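Glutathione S-transferase enzyme with thioredoxin-like domain (PDB 4L8E) binds two glutathione molecules per subunit and, as a glutathione S-transferase family member, probably acts in glutathione-dependent chemistry. Local coordinates at residues A[29-34]-A[79-85]; A[41-46]-A[102-106]; A[111-115]-A[186-191]; A[138-142]-A[160-164]. All coordinates share one frame; numbering follows the deposited sequence.

Contact 1 (A[29-34]-A[79-85]). With GSH (glutathione), chain C.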
loop_
_atom_site.group_PDB
_atom_site.type_symbol
_atom_site.label_atom_id
_atom_site.label_comp_id
_atom_site.label_asym_id
_atom_site.label_seq_id
_atom_site.Cartn_x
_atom_site.Cartn_y
_atom_site.Cartn_z
ATOM N N ILE A 29 -22.802 8.040 2.127
ATOM C CA ILE A 29 -21.691 7.044 2.074
ATOM C C ILE A 29 -22.115 5.736 2.756
ATOM O O ILE A 29 -22.506 5.745 3.936
ATOM C CB ILE A 29 -20.381 7.511 2.789
ATOM C CG1 ILE A 29 -19.742 8.778 2.169
ATOM C CG2 ILE A 29 -19.344 6.394 2.804
ATOM C CD1 ILE A 29 -19.361 8.649 0.747
ATOM N N ASP A 30 -22.039 4.624 2.025
ATOM C CA ASP A 30 -22.268 3.299 2.589
ATOM C C ASP A 30 -20.887 2.715 2.897
ATOM O O ASP A 30 -20.020 2.678 2.005
ATOM C CB ASP A 30 -22.992 2.371 1.616
ATOM C CG ASP A 30 -24.452 2.725 1.413
ATOM O OD1 ASP A 30 -25.136 3.039 2.394
ATOM O OD2 ASP A 30 -24.927 2.625 0.270
ATOM N N LEU A 31 -20.677 2.303 4.150
ATOM C CA LEU A 31 -19.417 1.715 4.569
ATOM C C LEU A 31 -19.592 0.239 4.913
ATOM O O LEU A 31 -20.374 -0.118 5.790
ATOM C CB LEU A 31 -18.846 2.461 5.766
ATOM C CG LEU A 31 -17.570 1.893 6.396
ATOM C CD1 LEU A 31 -16.389 1.793 5.452
ATOM C CD2 LEU A 31 -17.223 2.696 7.638
ATOM N N TYR A 32 -18.855 -0.599 4.206
ATOM C CA TYR A 32 -18.827 -2.037 4.456
ATOM C C TYR A 32 -17.672 -2.297 5.438
ATOM O O TYR A 32 -16.509 -1.980 5.160
ATOM C CB TYR A 32 -18.705 -2.795 3.120
ATOM C CG TYR A 32 -19.925 -2.559 2.302
ATOM C CD1 TYR A 32 -20.053 -1.410 1.524
ATOM C CD2 TYR A 32 -21.001 -3.434 2.368
ATOM C CE1 TYR A 32 -21.236 -1.142 0.828
ATOM C CE2 TYR A 32 -22.163 -3.192 1.657
ATOM C CZ TYR A 32 -22.273 -2.052 0.887
ATOM O OH TYR A 32 -23.438 -1.807 0.188
ATOM N N TYR A 33 -18.033 -2.823 6.616
ATOM C CA TYR A 33 -17.211 -2.656 7.810
ATOM C C TYR A 33 -17.174 -3.863 8.722
ATOM O O TYR A 33 -18.167 -4.559 8.879
ATOM C CB TYR A 33 -17.802 -1.504 8.617
ATOM C CG TYR A 33 -17.256 -1.256 10.019
ATOM C CD1 TYR A 33 -16.148 -0.434 10.225
ATOM C CD2 TYR A 33 -17.883 -1.780 11.123
ATOM C CE1 TYR A 33 -15.688 -0.177 11.523
ATOM C CE2 TYR A 33 -17.426 -1.533 12.422
ATOM C CZ TYR A 33 -16.310 -0.742 12.606
ATOM O OH TYR A 33 -15.891 -0.517 13.911
ATOM N N ALA A 34 -16.016 -4.062 9.347
ATOM C CA ALA A 34 -15.883 -4.908 10.519
ATOM C C ALA A 34 -14.983 -4.149 11.492
ATOM O O ALA A 34 -14.160 -3.346 11.063
ATOM C CB ALA A 34 -15.264 -6.257 10.168
ATOM N N ILE A 79 -12.742 -6.028 3.710
ATOM C CA ILE A 79 -13.226 -4.738 4.154
ATOM C C ILE A 79 -11.985 -3.901 4.522
ATOM O O ILE A 79 -10.930 -4.452 4.817
ATOM C CB ILE A 79 -14.201 -4.865 5.348
ATOM C CG1 ILE A 79 -13.524 -5.437 6.597
ATOM C CG2 ILE A 79 -15.434 -5.690 4.953
ATOM C CD1 ILE A 79 -12.821 -4.407 7.491
ATOM N N PRO A 80 -12.115 -2.561 4.546
ATOM C CA PRO A 80 -13.318 -1.774 4.235
ATOM C C PRO A 80 -13.536 -1.585 2.750
ATOM O O PRO A 80 -12.615 -1.775 1.947
ATOM C CB PRO A 80 -13.013 -0.424 4.868
ATOM C CG PRO A 80 -11.518 -0.316 4.764
ATOM C CD PRO A 80 -11.018 -1.710 5.037
ATOM N N ALA A 81 -14.773 -1.245 2.408
ATOM C CA ALA A 81 -15.122 -0.773 1.090
ATOM C C ALA A 81 -16.199 0.251 1.319
ATOM O O ALA A 81 -16.871 0.204 2.355
ATOM C CB ALA A 81 -15.647 -1.929 0.215
ATOM N N ILE A 82 -16.316 1.207 0.403
ATOM C CA ILE A 82 -17.431 2.149 0.437
ATOM C C ILE A 82 -18.127 2.213 -0.895
ATOM O O ILE A 82 -17.583 1.838 -1.931
ATOM C CB ILE A 82 -17.040 3.598 0.838
ATOM C CG1 ILE A 82 -16.131 4.234 -0.207
ATOM C CG2 ILE A 82 -16.447 3.638 2.226
ATOM C CD1 ILE A 82 -15.998 5.765 -0.054
ATOM N N VAL A 83 -19.376 2.647 -0.844
ATOM C CA VAL A 83 -20.095 3.100 -2.014
ATOM C C VAL A 83 -20.540 4.537 -1.730
ATOM O O VAL A 83 -21.189 4.838 -0.718
ATOM C CB VAL A 83 -21.281 2.195 -2.328
ATOM C CG1 VAL A 83 -22.063 2.725 -3.534
ATOM C CG2 VAL A 83 -20.774 0.778 -2.561
ATOM N N ASP A 84 -20.120 5.445 -2.606
ATOM C CA ASP A 84 -20.531 6.830 -2.540
ATOM C C ASP A 84 -21.633 7.030 -3.562
ATOM O O ASP A 84 -21.387 7.016 -4.787
ATOM C CB ASP A 84 -19.345 7.744 -2.874
ATOM C CG ASP A 84 -19.680 9.225 -2.783
ATOM O OD1 ASP A 84 -20.834 9.596 -2.459
ATOM O OD2 ASP A 84 -18.764 10.039 -3.030
ATOM N N HIS A 85 -22.847 7.197 -3.062
ATOM C CA HIS A 85 -24.000 7.423 -3.907
ATOM C C HIS A 85 -24.186 8.863 -4.367
ATOM O O HIS A 85 -25.080 9.138 -5.149
ATOM C CB HIS A 85 -25.282 6.966 -3.200
ATOM C CG HIS A 85 -25.308 5.502 -2.926
ATOM N ND1 HIS A 85 -25.686 4.581 -3.874
ATOM C CD2 HIS A 85 -24.961 4.796 -1.824
ATOM C CE1 HIS A 85 -25.570 3.365 -3.369
ATOM N NE2 HIS A 85 -25.130 3.469 -2.129
HETATM N N1 GSH C . -4.930 -3.640 2.184
HETATM C CA1 GSH C . -6.299 -3.745 2.682
HETATM C C1 GSH C . -6.787 -2.388 3.113
HETATM O O11 GSH C . -8.026 -2.098 3.045
HETATM O O12 GSH C . -5.963 -1.497 3.521
HETATM C CB1 GSH C . -6.366 -4.729 3.816
HETATM C CG1 GSH C . -7.789 -4.999 4.276
HETATM C CD1 GSH C . -7.857 -6.195 5.202
HETATM O OE1 GSH C . -6.884 -6.867 5.507
HETATM N N2 GSH C . -9.158 -6.529 5.680
HETATM C CA2 GSH C . -9.401 -7.617 6.551
HETATM C C2 GSH C . -10.414 -8.507 5.877
HETATM O O2 GSH C . -11.458 -8.094 5.325
HETATM C CB2 GSH C . -9.970 -7.201 7.867
HETATM S SG2 GSH C . -8.907 -6.034 8.674
HETATM N N3 GSH C . -10.121 -9.902 5.853
HETATM C CA3 GSH C . -11.078 -10.789 5.223
HETATM C C3 GSH C . -10.378 -11.928 4.573
HETATM O O31 GSH C . -11.081 -12.895 4.193
HETATM O O32 GSH C . -9.121 -11.902 4.404
#

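Contact 2 (A[41-46]-A[102-106])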
loop_
_atom_site.group_PDB
_atom_site.type_symbol
_atom_site.label_atom_id
_atom_site.label_comp_id
_atom_site.label_asym_id
_atom_site.label_seq_id
_atom_site.Cartn_x
_atom_site.Cartn_y
_atom_site.Cartn_z
ATOM N N LYS A 41 -9.893 2.660 10.453
ATOM C CA LYS A 41 -9.308 3.767 9.704
ATOM C C LYS A 41 -10.401 4.643 9.112
ATOM O O LYS A 41 -10.294 5.866 9.106
ATOM C CB LYS A 41 -8.432 3.281 8.551
ATOM C CG LYS A 41 -7.202 2.497 8.941
ATOM C CD LYS A 41 -6.531 2.003 7.668
ATOM C CE LYS A 41 -5.324 1.127 7.927
ATOM N NZ LYS A 41 -4.782 0.574 6.628
ATOM N N ILE A 42 -11.429 4.005 8.567
ATOM C CA ILE A 42 -12.433 4.731 7.821
ATOM C C ILE A 42 -13.433 5.397 8.759
ATOM O O ILE A 42 -13.832 6.546 8.538
ATOM C CB ILE A 42 -13.135 3.861 6.771
ATOM C CG1 ILE A 42 -12.092 3.084 5.942
ATOM C CG2 ILE A 42 -14.011 4.734 5.903
ATOM C CD1 ILE A 42 -10.983 3.959 5.285
ATOM N N THR A 43 -13.849 4.701 9.802
ATOM C CA THR A 43 -14.743 5.361 10.774
ATOM C C THR A 43 -14.040 6.499 11.521
ATOM O O THR A 43 -14.665 7.493 11.844
ATOM C CB THR A 43 -15.389 4.383 11.755
ATOM O OG1 THR A 43 -14.367 3.666 12.442
ATOM C CG2 THR A 43 -16.312 3.422 11.017
ATOM N N LEU A 44 -12.740 6.387 11.762
ATOM C CA LEU A 44 -11.995 7.535 12.299
ATOM C C LEU A 44 -12.134 8.752 11.388
ATOM O O LEU A 44 -12.452 9.854 11.869
ATOM C CB LEU A 44 -10.503 7.208 12.489
ATOM C CG LEU A 44 -10.118 6.317 13.668
ATOM C CD1 LEU A 44 -8.615 5.960 13.573
ATOM C CD2 LEU A 44 -10.417 6.938 15.045
ATOM N N PHE A 45 -11.881 8.555 10.091
ATOM C CA PHE A 45 -11.961 9.637 9.133
ATOM C C PHE A 45 -13.385 10.218 9.133
ATOM O O PHE A 45 -13.557 11.409 9.246
ATOM C CB PHE A 45 -11.580 9.203 7.725
ATOM C CG PHE A 45 -11.624 10.327 6.749
ATOM C CD1 PHE A 45 -12.832 10.717 6.191
ATOM C CD2 PHE A 45 -10.502 11.047 6.446
ATOM C CE1 PHE A 45 -12.894 11.789 5.333
ATOM C CE2 PHE A 45 -10.566 12.107 5.599
ATOM C CZ PHE A 45 -11.774 12.488 5.046
ATOM N N LEU A 46 -14.390 9.363 9.027
ATOM C CA LEU A 46 -15.777 9.839 8.892
ATOM C C LEU A 46 -16.235 10.571 10.159
ATOM O O LEU A 46 -16.983 11.566 10.098
ATOM C CB LEU A 46 -16.706 8.662 8.559
ATOM C CG LEU A 46 -16.456 8.087 7.147
ATOM C CD1 LEU A 46 -17.122 6.728 7.020
ATOM C CD2 LEU A 46 -16.957 9.034 6.077
ATOM N N ILE A 102 -9.613 4.618 -0.196
ATOM C CA ILE A 102 -10.805 5.239 0.391
ATOM C C ILE A 102 -10.430 6.505 1.125
ATOM O O ILE A 102 -11.083 7.535 0.982
ATOM C CB ILE A 102 -11.497 4.270 1.356
ATOM C CG1 ILE A 102 -12.002 3.059 0.573
ATOM C CG2 ILE A 102 -12.641 4.962 2.106
ATOM C CD1 ILE A 102 -12.434 1.897 1.467
ATOM N N LEU A 103 -9.360 6.444 1.910
ATOM C CA LEU A 103 -8.910 7.621 2.638
ATOM C C LEU A 103 -8.549 8.754 1.679
ATOM O O LEU A 103 -8.900 9.906 1.915
ATOM C CB LEU A 103 -7.736 7.287 3.582
ATOM C CG LEU A 103 -8.087 6.483 4.839
ATOM C CD1 LEU A 103 -6.814 6.083 5.558
ATOM C CD2 LEU A 103 -9.005 7.250 5.768
ATOM N N LEU A 104 -7.840 8.428 0.610
ATOM C CA LEU A 104 -7.448 9.435 -0.363
ATOM C C LEU A 104 -8.669 10.028 -1.043
ATOM O O LEU A 104 -8.784 11.245 -1.196
ATOM C CB LEU A 104 -6.495 8.811 -1.392
ATOM C CG LEU A 104 -6.024 9.732 -2.510
ATOM C CD1 LEU A 104 -5.406 10.985 -1.941
ATOM C CD2 LEU A 104 -5.032 8.984 -3.396
ATOM N N TYR A 105 -9.597 9.172 -1.467
ATOM C CA TYR A 105 -10.811 9.641 -2.125
ATOM C C TYR A 105 -11.621 10.565 -1.219
ATOM O O TYR A 105 -12.100 11.608 -1.661
ATOM C CB TYR A 105 -11.664 8.438 -2.538
ATOM C CG TYR A 105 -13.007 8.791 -3.103
ATOM C CD1 TYR A 105 -13.178 9.016 -4.448
ATOM C CD2 TYR A 105 -14.130 8.881 -2.284
ATOM C CE1 TYR A 105 -14.418 9.332 -4.973
ATOM C CE2 TYR A 105 -15.380 9.187 -2.796
ATOM C CZ TYR A 105 -15.527 9.415 -4.155
ATOM O OH TYR A 105 -16.745 9.716 -4.712
ATOM N N LEU A 106 -11.789 10.169 0.047
ATOM C CA LEU A 106 -12.580 10.969 0.984
ATOM C C LEU A 106 -11.868 12.276 1.355
ATOM O O LEU A 106 -12.514 13.310 1.531
ATOM C CB LEU A 106 -12.898 10.163 2.250
ATOM C CG LEU A 106 -13.906 9.019 2.032
ATOM C CD1 LEU A 106 -14.069 8.229 3.318
ATOM C CD2 LEU A 106 -15.214 9.549 1.543
#

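Contact 3 (A[111-115]-A[186-191])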
loop_
_atom_site.group_PDB
_atom_site.type_symbol
_atom_site.label_atom_id
_atom_site.label_comp_id
_atom_site.label_asym_id
_atom_site.label_seq_id
_atom_site.Cartn_x
_atom_site.Cartn_y
_atom_site.Cartn_z
ATOM N N GLY A 111 -11.820 17.785 1.268
ATOM C CA GLY A 111 -10.740 18.741 1.445
ATOM C C GLY A 111 -10.133 18.727 2.846
ATOM O O GLY A 111 -9.469 19.688 3.239
ATOM N N ARG A 112 -10.346 17.632 3.580
ATOM C CA ARG A 112 -9.882 17.489 4.962
ATOM C C ARG A 112 -8.832 16.402 5.121
ATOM O O ARG A 112 -8.868 15.398 4.446
ATOM C CB ARG A 112 -11.073 17.169 5.889
ATOM C CG ARG A 112 -12.243 18.133 5.768
ATOM C CD ARG A 112 -12.006 19.428 6.489
ATOM N NE ARG A 112 -11.364 19.245 7.785
ATOM C CZ ARG A 112 -11.993 18.991 8.928
ATOM N NH1 ARG A 112 -11.279 18.849 10.039
ATOM N NH2 ARG A 112 -13.316 18.880 8.975
ATOM N N PHE A 113 -7.908 16.631 6.052
ATOM C CA PHE A 113 -6.925 15.638 6.499
ATOM C C PHE A 113 -5.903 15.223 5.441
ATOM O O PHE A 113 -5.274 14.173 5.535
ATOM C CB PHE A 113 -7.607 14.458 7.212
ATOM C CG PHE A 113 -8.376 14.906 8.413
ATOM C CD1 PHE A 113 -7.722 15.362 9.543
ATOM C CD2 PHE A 113 -9.758 14.976 8.376
ATOM C CE1 PHE A 113 -8.422 15.839 10.618
ATOM C CE2 PHE A 113 -10.491 15.472 9.465
ATOM C CZ PHE A 113 -9.834 15.897 10.585
ATOM N N LEU A 114 -5.696 16.109 4.470
ATOM C CA LEU A 114 -4.639 15.919 3.489
ATOM C C LEU A 114 -4.385 17.275 2.875
ATOM O O LEU A 114 -5.310 17.966 2.411
ATOM C CB LEU A 114 -5.070 14.928 2.415
ATOM C CG LEU A 114 -4.054 14.646 1.321
ATOM C CD1 LEU A 114 -2.851 13.928 1.894
ATOM C CD2 LEU A 114 -4.673 13.808 0.248
ATOM N N SER A 115 -3.137 17.702 2.926
ATOM C CA SER A 115 -2.811 19.034 2.493
ATOM C C SER A 115 -3.027 19.204 0.990
ATOM O O SER A 115 -2.920 18.231 0.236
ATOM C CB SER A 115 -1.360 19.326 2.839
ATOM O OG SER A 115 -1.002 20.619 2.389
ATOM N N TYR A 186 -2.515 16.523 12.116
ATOM C CA TYR A 186 -3.162 15.211 11.965
ATOM C C TYR A 186 -3.649 15.046 10.523
ATOM O O TYR A 186 -4.319 15.928 9.988
ATOM C CB TYR A 186 -4.347 15.128 12.924
ATOM C CG TYR A 186 -4.982 13.749 13.156
ATOM C CD1 TYR A 186 -4.248 12.716 13.664
ATOM C CD2 TYR A 186 -6.342 13.526 12.931
ATOM C CE1 TYR A 186 -4.806 11.468 13.917
ATOM C CE2 TYR A 186 -6.915 12.266 13.176
ATOM C CZ TYR A 186 -6.146 11.261 13.692
ATOM O OH TYR A 186 -6.667 10.012 13.961
ATOM N N SER A 187 -3.306 13.914 9.899
ATOM C CA SER A 187 -3.683 13.659 8.514
ATOM C C SER A 187 -4.089 12.220 8.307
ATOM O O SER A 187 -3.998 11.397 9.217
ATOM C CB SER A 187 -2.538 14.001 7.554
ATOM O OG SER A 187 -1.590 12.945 7.450
ATOM N N ILE A 188 -4.456 11.897 7.076
ATOM C CA ILE A 188 -4.824 10.527 6.761
ATOM C C ILE A 188 -3.665 9.547 6.978
ATOM O O ILE A 188 -3.904 8.363 7.165
ATOM C CB ILE A 188 -5.451 10.368 5.342
ATOM C CG1 ILE A 188 -4.512 10.842 4.251
ATOM C CG2 ILE A 188 -6.813 11.064 5.263
ATOM C CD1 ILE A 188 -5.084 10.615 2.861
ATOM N N ALA A 189 -2.428 10.035 6.997
ATOM C CA ALA A 189 -1.283 9.165 7.324
ATOM C C ALA A 189 -1.413 8.665 8.775
ATOM O O ALA A 189 -1.256 7.486 9.049
ATOM C CB ALA A 189 0.015 9.894 7.121
ATOM N N ASP A 190 -1.718 9.571 9.686
ATOM C CA ASP A 190 -1.879 9.212 11.089
ATOM C C ASP A 190 -3.105 8.311 11.296
ATOM O O ASP A 190 -3.079 7.346 12.086
ATOM C CB ASP A 190 -2.043 10.459 11.941
ATOM C CG ASP A 190 -0.911 11.427 11.788
ATOM O OD1 ASP A 190 0.157 11.232 12.448
ATOM O OD2 ASP A 190 -1.103 12.406 11.024
ATOM N N ILE A 191 -4.196 8.650 10.616
ATOM C CA ILE A 191 -5.431 7.869 10.710
ATOM C C ILE A 191 -5.184 6.432 10.242
ATOM O O ILE A 191 -5.715 5.481 10.833
ATOM C CB ILE A 191 -6.564 8.540 9.897
ATOM C CG1 ILE A 191 -6.963 9.877 10.539
ATOM C CG2 ILE A 191 -7.703 7.564 9.675
ATOM C CD1 ILE A 191 -7.828 10.745 9.638
#

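Contact 4 (A[138-142]-A[160-164]). With GSH (glutathione), chain B.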
loop_
_atom_site.group_PDB
_atom_site.type_symbol
_atom_site.label_atom_id
_atom_site.label_comp_id
_atom_site.label_asym_id
_atom_site.label_seq_id
_atom_site.Cartn_x
_atom_site.Cartn_y
_atom_site.Cartn_z
ATOM N N MET A 138 2.721 -6.199 7.464
ATOM C CA MET A 138 3.653 -6.974 8.290
ATOM C C MET A 138 3.132 -7.201 9.719
ATOM O O MET A 138 3.285 -8.298 10.269
ATOM C CB MET A 138 5.024 -6.314 8.314
ATOM C CG MET A 138 5.670 -6.256 6.936
ATOM S SD MET A 138 6.000 -7.934 6.332
ATOM C CE MET A 138 4.682 -8.147 5.129
ATOM N N LEU A 139 2.522 -6.185 10.331
ATOM C CA LEU A 139 1.922 -6.397 11.647
ATOM C C LEU A 139 0.792 -7.423 11.571
ATOM O O LEU A 139 0.551 -8.175 12.529
ATOM C CB LEU A 139 1.446 -5.083 12.257
ATOM C CG LEU A 139 2.555 -4.097 12.608
ATOM C CD1 LEU A 139 1.957 -2.792 13.161
ATOM C CD2 LEU A 139 3.595 -4.687 13.573
ATOM N N GLY A 140 0.097 -7.471 10.437
ATOM C CA GLY A 140 -0.942 -8.466 10.227
ATOM C C GLY A 140 -0.370 -9.877 10.185
ATOM O O GLY A 140 -1.037 -10.833 10.566
ATOM N N GLN A 141 0.858 -10.028 9.693
ATOM C CA GLN A 141 1.461 -11.364 9.679
ATOM C C GLN A 141 1.884 -11.709 11.100
ATOM O O GLN A 141 1.801 -12.865 11.535
ATOM C CB GLN A 141 2.674 -11.433 8.756
ATOM C CG GLN A 141 2.420 -10.974 7.345
ATOM C CD GLN A 141 1.115 -11.499 6.778
ATOM O OE1 GLN A 141 0.926 -12.706 6.643
ATOM N NE2 GLN A 141 0.192 -10.581 6.444
ATOM N N ASN A 142 2.353 -10.696 11.819
ATOM C CA ASN A 142 2.635 -10.825 13.243
ATOM C C ASN A 142 1.383 -11.316 13.956
ATOM O O ASN A 142 1.429 -12.306 14.706
ATOM C CB ASN A 142 3.179 -9.492 13.780
ATOM C CG ASN A 142 3.360 -9.473 15.274
ATOM O OD1 ASN A 142 2.531 -9.980 16.036
ATOM N ND2 ASN A 142 4.444 -8.858 15.714
ATOM N N TYR A 160 8.638 -11.988 11.672
ATOM C CA TYR A 160 7.641 -10.922 11.796
ATOM C C TYR A 160 7.759 -10.113 13.098
ATOM O O TYR A 160 7.390 -8.927 13.133
ATOM C CB TYR A 160 6.222 -11.445 11.490
ATOM C CG TYR A 160 6.167 -11.956 10.061
ATOM C CD1 TYR A 160 6.375 -11.083 9.000
ATOM C CD2 TYR A 160 6.007 -13.300 9.777
ATOM C CE1 TYR A 160 6.386 -11.539 7.694
ATOM C CE2 TYR A 160 6.024 -13.777 8.468
ATOM C CZ TYR A 160 6.214 -12.882 7.425
ATOM O OH TYR A 160 6.267 -13.323 6.116
ATOM N N THR A 161 8.274 -10.740 14.149
ATOM C CA THR A 161 8.638 -10.021 15.370
ATOM C C THR A 161 9.733 -8.976 15.079
ATOM O O THR A 161 9.570 -7.808 15.419
ATOM C CB THR A 161 9.117 -10.972 16.483
ATOM O OG1 THR A 161 8.062 -11.876 16.831
ATOM C CG2 THR A 161 9.545 -10.192 17.721
ATOM N N GLU A 162 10.837 -9.394 14.449
ATOM C CA GLU A 162 11.937 -8.482 14.100
ATOM C C GLU A 162 11.492 -7.379 13.147
ATOM O O GLU A 162 11.904 -6.225 13.279
ATOM C CB GLU A 162 13.126 -9.260 13.521
ATOM C CG GLU A 162 13.859 -10.056 14.581
ATOM C CD GLU A 162 14.956 -10.913 14.013
ATOM O OE1 GLU A 162 15.202 -10.843 12.790
ATOM O OE2 GLU A 162 15.563 -11.664 14.797
ATOM N N GLU A 163 10.643 -7.723 12.185
ATOM C CA GLU A 163 10.134 -6.719 11.249
ATOM C C GLU A 163 9.208 -5.735 11.948
ATOM O O GLU A 163 9.250 -4.546 11.665
ATOM C CB GLU A 163 9.440 -7.398 10.060
ATOM C CG GLU A 163 8.748 -6.449 9.060
ATOM C CD GLU A 163 9.674 -5.456 8.376
ATOM O OE1 GLU A 163 10.936 -5.610 8.409
ATOM O OE2 GLU A 163 9.121 -4.497 7.786
ATOM N N SER A 164 8.395 -6.226 12.887
ATOM C CA SER A 164 7.516 -5.345 13.652
ATOM C C SER A 164 8.370 -4.330 14.410
ATOM O O SER A 164 8.054 -3.139 14.438
ATOM C CB SER A 164 6.661 -6.149 14.629
ATOM O OG SER A 164 5.761 -6.989 13.914
HETATM N N1 GSH B . -7.120 -14.051 5.583
HETATM C CA1 GSH B . -6.522 -13.202 6.543
HETATM C C1 GSH B . -5.277 -13.859 7.071
HETATM O O11 GSH B . -5.166 -15.125 7.050
HETATM O O12 GSH B . -4.344 -13.143 7.557
HETATM C CB1 GSH B . -7.476 -12.990 7.655
HETATM C CG1 GSH B . -6.927 -12.102 8.753
HETATM C CD1 GSH B . -6.954 -10.639 8.358
HETATM O OE1 GSH B . -7.729 -10.231 7.522
HETATM N N2 GSH B . -6.010 -9.747 9.004
HETATM C CA2 GSH B . -5.981 -8.357 8.689
HETATM C C2 GSH B . -4.614 -8.049 8.098
HETATM O O2 GSH B . -3.574 -8.631 8.445
HETATM C CB2 GSH B . -6.181 -7.513 9.893
HETATM S SG2 GSH B . -7.852 -7.700 10.535
HETATM N N3 GSH B . -4.520 -7.066 7.075
HETATM C CA3 GSH B . -3.221 -6.784 6.514
HETATM C C3 GSH B . -3.185 -5.387 6.040
HETATM O O31 GSH B . -3.911 -4.523 6.595
HETATM O O32 GSH B . -2.422 -5.097 5.075
#

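Contact 1 (A[29-34]-A[79-85])
Asp30 and His85 both carry CG anti to the carbonyl carbon (chi1 -72° and -64°), and this brings carboxylate and imidazole together at one end of a strand pair. His85 NE2 donates to Asp30 OD2 at 2.6 Å. The bond is bent, and the carboxylate and ring planes stand 76° apart. Strands 30-33 and 81-84 run antiparallel, with Asp30 paired to Val83, Leu31 to Ile82 and Tyr32 to Ala81. Asp30 N meets Val83 O at 2.9 Å, and Tyr32 N meets Ala81 O at 2.8 Å. Tyr32 CE1 touches Val83 CG2 at 3.9 Å, and on the other face Leu31 CD1 rests on Ile82 CG2 at 3.7 Å. Pro80 follows a cis peptide bond, as in the thioredoxin-like domain of these transferases. Next to it, Ile79 N donates to glutathione O2 at 2.9 Å, and Ile79 O accepts from its N2. Ile79 thus meets the tripeptide like a neighbouring strand; side chains such as Ser99 also hydrogen-bond it. The His85 bond probably favours a charged Asp30.

Contact 2 (A[41-46]-A[102-106])
Ile42 and Phe45 of helix 37-49 pack on Ile102, Leu103 and Leu106 of helix 99-110, within the thioredoxin-like N-terminal domain. The two helices lie on the same side of the sheet. Their short segments run nearly parallel, at 15°, with axes 10.6 Å apart. No hydrogen bond crosses, and the side chains that meet are apolar. The tight part is at Phe45. Its CG is anti to the backbone N (chi1 -178°), which sends the ring across to Leu106, while Phe45 CB meets Leu103 CD2 at 3.8 Å. Ile42 CD1 makes a second close point, 3.7 Å from Ile102 CG2, and also rests on Leu103 CG at 3.9 Å. The looser part is at Leu46, where CD2 stays 4.1 Å from Leu106 CD1. Lys41 marks the other border: its extended chain leads away from helix 99-110. Its NZ is hydrogen-bonded to Gln131, Asn38 and Ser99, and its side chain touches a bound glutathione. All touching residues are buried, so no side opens to solvent. Behind the contact, Leu104 and Tyr105 pack on Leu125 and Thr122 of the second subunit. The closest approach between the segments is Phe45 CE1 to Leu106 CB, 3.5 Å.

Contact 3 (A[111-115]-A[186-191])
A capping box starts helix 188-197, and the loop 111-115 docks on it through Phe113 and Leu114. In the box, Ser187 OG accepts from Ala189 N at 3.1 Å, and Ser187 N donates to Asp190 OD2 at 2.9 Å. Asp190 OD2 is met on its anti side. Asp190 OD1 has its own partners, Trp216 and Leu181. Such a box is consistent with the N-capping motif known at this helix in glutathione transferases. The loop adds a further acceptor at this helix start. Phe113 O takes the N-H of Ile188 at 2.9 Å. The first turn of the helix therefore has N-H groups held by a side chain and by a distant backbone carbonyl. Around this bond the side chains close in. Phe113 CG is anti to the carbonyl carbon (chi1 -60°), and the ring brings its edge to Tyr186 O, with Phe113 CD1 3.5 Å away. Phe113 CE1 also comes to the edge of the Tyr186 ring, 3.9 Å from CD2. On the other side of the bond, Ile188 CD1 packs on Leu114 CD1 at 4.1 Å. The loop joins helix 99-110 to helix 118-145. Phe113 also rests on Glu48 and Val49 of helix 37-49, while Ile188 reaches Phe45 of that helix, Ala107 of helix 99-110 and Leu128 of helix 118-145.

Contact 4 (A[138-142]-A[160-164])
Aromatic contacts come first: Gln141 and Met138 both pack against the Tyr160 ring. Gln141 CB sits over the centre of one face, a CH-pi contact with CB 3.7 Å from the Tyr160 ring centroid and only 9° off its normal. The two side chains point the same way. Met138 SD lies at the ring edge, 3.9 Å from Tyr160 CE1, in a Met-aromatic contact. Its chain bends at chi2 (-64°) to reach there. The apolar part is small. Met138 CG touches the aliphatic Glu163 CG at 3.7 Å, and the carboxylate of Glu163 turns to Arg166. The polar part centres on Ser164. Asn142 ND2 donates to Ser164 OG at 2.9 Å, with the hydroxyl oxygen 18° out of the Asn142 amide plane. Ser164 OG in turn donates to Tyr160 O at 2.6 Å. Tyr160 O also accepts from Ser164 N, and the two donors come from opposite faces of its plane. The hydroxyl is thus fixed as both acceptor and donor. Asn142 ND2 has a second partner, Gln203 O. On the ligand side, the bare CA of Gly140 lies 3.2 Å from O2 of a bound glutathione. Here helix 118-145 crosses helix 154-175 in the C-terminal helical domain. The contact is part of the dimer interface, where Gln141 and Tyr160 exchange hydrogen bonds with Tyr160 and Gln141 of the second subunit.

Contacts 1 and 2 belong to the thioredoxin-like N-terminal domain, with centres 10 Å apart. They touch where Asp84 probably hydrogen-bonds to Tyr105, and where Pro80 meets Ile42. Their segments alternate along the chain, so sheet and helices are laced together. Contact 3 follows later in sequence but lies 9 Å from contact 2, centre to centre. Phe45 packs on Ile188 there, which ties the N-terminal domain to helix 188-197. Contact 4 stands apart, about 25 Å between centres from contact 3, with both its segments falling between those of contact 3 in sequence. Contacts 1, 2 and 4 each hold glutathione-pocket residues, so both domains line the ligand sites. Contacts 2 and 4 also touch the second subunit.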